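Local coordinates for putative beta-lactamase-inhibitor-like PepSY-like domain-containing protein (Bacteroides vulgatus ATCC 8482, PDB 3ELG) that is of unknown function but has a BLIP-like, PepSY-like fold and probably works in the periplasm, at residues A[84-89]-A[115-120]. Sequence-based numbering, arbitrary orientation.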
loop_
_atom_site.group_PDB
_atom_site.type_symbol
_atom_site.label_atom_id
_atom_site.label_comp_id
_atom_site.label_asym_id
_atom_site.label_seq_id
_atom_site.Cartn_x
_atom_site.Cartn_y
_atom_site.Cartn_z
ATOM N N LYS A 84 1.539 14.736 10.144
ATOM C CA LYS A 84 1.285 15.948 10.921
ATOM C C LYS A 84 -0.182 16.285 10.830
ATOM O O LYS A 84 -0.867 16.559 11.822
ATOM C CB LYS A 84 2.113 17.115 10.378
ATOM C CG LYS A 84 1.917 18.424 11.077
ATOM C CD LYS A 84 2.901 19.469 10.564
ATOM C CE LYS A 84 2.469 20.875 10.964
ATOM N NZ LYS A 84 3.230 21.905 10.201
ATOM N N TYR A 85 -0.671 16.267 9.605
ATOM C CA TYR A 85 -2.058 16.601 9.351
ATOM C C TYR A 85 -2.985 15.627 10.065
ATOM O O TYR A 85 -3.973 16.016 10.680
ATOM C CB TYR A 85 -2.347 16.634 7.855
ATOM C CG TYR A 85 -3.643 17.309 7.549
ATOM C CD1 TYR A 85 -4.832 16.602 7.599
ATOM C CD2 TYR A 85 -3.678 18.661 7.226
ATOM C CE1 TYR A 85 -6.049 17.232 7.346
ATOM C CE2 TYR A 85 -4.871 19.292 6.968
ATOM C CZ TYR A 85 -6.049 18.572 7.026
ATOM O OH TYR A 85 -7.209 19.239 6.745
HETATM N N MSE A 86 -2.645 14.348 9.982
HETATM C CA MSE A 86 -3.487 13.290 10.551
HETATM C C MSE A 86 -3.565 13.404 12.070
HETATM O O MSE A 86 -4.593 13.150 12.678
HETATM C CB MSE A 86 -3.000 11.905 10.186
HETATM C CG MSE A 86 -3.076 11.644 8.709
HETATM SE SE MSE A 86 -4.860 11.706 7.936
HETATM C CE MSE A 86 -5.606 10.221 8.817
ATOM N N LYS A 87 -2.450 13.812 12.646
ATOM C CA LYS A 87 -2.334 13.916 14.105
ATOM C C LYS A 87 -3.192 15.086 14.577
ATOM O O LYS A 87 -3.865 15.022 15.614
ATOM C CB LYS A 87 -0.878 14.116 14.514
ATOM C CG LYS A 87 -0.715 14.282 16.020
ATOM C CD LYS A 87 -0.529 12.920 16.699
ATOM N N ALA A 88 -3.210 16.128 13.765
ATOM C CA ALA A 88 -3.876 17.400 14.143
ATOM C C ALA A 88 -5.378 17.311 13.951
ATOM O O ALA A 88 -6.160 18.024 14.601
ATOM C CB ALA A 88 -3.321 18.551 13.332
ATOM N N ASN A 89 -5.773 16.435 13.032
ATOM C CA ASN A 89 -7.150 16.442 12.493
ATOM C C ASN A 89 -7.919 15.182 12.667
ATOM O O ASN A 89 -9.136 15.195 12.757
ATOM C CB ASN A 89 -7.123 16.794 11.028
ATOM C CG ASN A 89 -6.736 18.186 10.796
ATOM O OD1 ASN A 89 -5.635 18.486 10.332
ATOM N ND2 ASN A 89 -7.617 19.086 11.178
ATOM N N VAL A 115 -9.004 9.731 3.511
ATOM C CA VAL A 115 -8.467 11.083 3.549
ATOM C C VAL A 115 -7.479 11.246 2.408
ATOM O O VAL A 115 -6.467 10.537 2.333
ATOM C CB VAL A 115 -7.792 11.402 4.925
ATOM C CG1 VAL A 115 -7.537 12.892 5.025
ATOM C CG2 VAL A 115 -8.654 10.899 6.112
ATOM N N ASP A 116 -7.798 12.184 1.511
ATOM C CA ASP A 116 -7.028 12.411 0.273
ATOM C C ASP A 116 -6.126 13.622 0.332
ATOM O O ASP A 116 -6.537 14.709 0.755
ATOM C CB ASP A 116 -7.945 12.527 -0.957
ATOM C CG ASP A 116 -8.707 11.268 -1.265
ATOM O OD1 ASP A 116 -8.380 10.156 -0.741
ATOM O OD2 ASP A 116 -9.648 11.417 -2.078
ATOM N N PHE A 117 -4.897 13.401 -0.112
ATOM C CA PHE A 117 -3.819 14.414 -0.176
ATOM C C PHE A 117 -3.182 14.485 -1.569
ATOM O O PHE A 117 -3.172 13.521 -2.331
ATOM C CB PHE A 117 -2.708 14.074 0.824
ATOM C CG PHE A 117 -3.179 13.980 2.225
ATOM C CD1 PHE A 117 -3.744 12.818 2.695
ATOM C CD2 PHE A 117 -3.088 15.088 3.075
ATOM C CE1 PHE A 117 -4.164 12.726 4.011
ATOM C CE2 PHE A 117 -3.574 15.019 4.377
ATOM C CZ PHE A 117 -4.103 13.829 4.837
ATOM N N ASP A 118 -2.650 15.659 -1.899
ATOM C CA ASP A 118 -1.873 15.779 -3.132
ATOM C C ASP A 118 -0.474 15.202 -2.953
ATOM O O ASP A 118 -0.136 14.695 -1.885
ATOM C CB ASP A 118 -1.811 17.219 -3.672
ATOM C CG ASP A 118 -1.185 18.182 -2.725
ATOM O OD1 ASP A 118 -0.263 17.772 -1.997
ATOM O OD2 ASP A 118 -1.601 19.394 -2.699
ATOM N N GLN A 119 0.337 15.307 -3.992
ATOM C CA GLN A 119 1.650 14.657 -3.990
ATOM C C GLN A 119 2.586 15.326 -2.999
ATOM O O GLN A 119 3.644 14.775 -2.653
ATOM C CB GLN A 119 2.276 14.662 -5.385
ATOM C CG GLN A 119 2.112 15.963 -6.135
ATOM C CD GLN A 119 0.833 15.994 -6.965
ATOM O OE1 GLN A 119 -0.209 16.492 -6.524
ATOM N NE2 GLN A 119 0.917 15.479 -8.191
ATOM N N PHE A 120 2.191 16.517 -2.555
ATOM C CA PHE A 120 3.007 17.307 -1.612
ATOM C C PHE A 120 2.564 17.138 -0.188
ATOM O O PHE A 120 3.160 17.694 0.766
ATOM C CB PHE A 120 3.011 18.787 -2.013
ATOM C CG PHE A 120 3.442 18.991 -3.424
ATOM C CD1 PHE A 120 4.782 18.896 -3.761
ATOM C CD2 PHE A 120 2.506 19.120 -4.434
ATOM C CE1 PHE A 120 5.186 19.015 -5.077
ATOM C CE2 PHE A 120 2.907 19.232 -5.760
ATOM C CZ PHE A 120 4.245 19.183 -6.076
#
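Phe117 drives the far end of its ring between Tyr85 and Met86, two neighbours on the last turns of helix 80-89. Against Tyr85 the contact is an offset edge-to-face pair: the Phe117 edge is turned toward the tyrosine face, with the planes at 82° and the centroids 5.6 Å apart. The touching atoms are Phe117 CE2 and Tyr85 CD1, at 3.8 Å. Met86, a selenomethionine, also meets the rim of Phe117, its SE 3.8 Å from Phe117 CZ in a Met-aromatic contact. The Met86 CB leaves the helix obliquely to the strand, but bends at chi2 (-62°) and chi3 (-66°) fold the flexible chain so that its end comes nearer. There it meets Val115 tip to tip: SE lies 4.1 Å from Val115 CG1, and Met86 CE is as close to Val115 CG2. Branched Val115 thus offers both methyls, while the rigid Phe117 ring presents one edge, CE2 to Tyr85 and CZ and CE1 to Met86 SE.

Side chains of strand 114-117 alternate: Val115 and Phe117 point toward the helix, whereas Asp116 between them turns away, its OD2 hydrogen-bonded to Ser127 OG. Leu107 of the adjacent strand touches both Met86 and Phe117. Tyr85, partly exposed, gives its ring to Phe117 and, nearly parallel, to Phe123. Beyond the strand, Asp118 OD1 accepts from Phe120 N at 2.8 Å, forming an Asx turn, and also from Gly122 N. No hydrogen bond links the two segments, so helix 80-89 packs here on the antiparallel sheet of the BLIP-like, PepSY-like fold through apolar burial and dispersion, probably with a small electrostatic part from the edge-to-face pair.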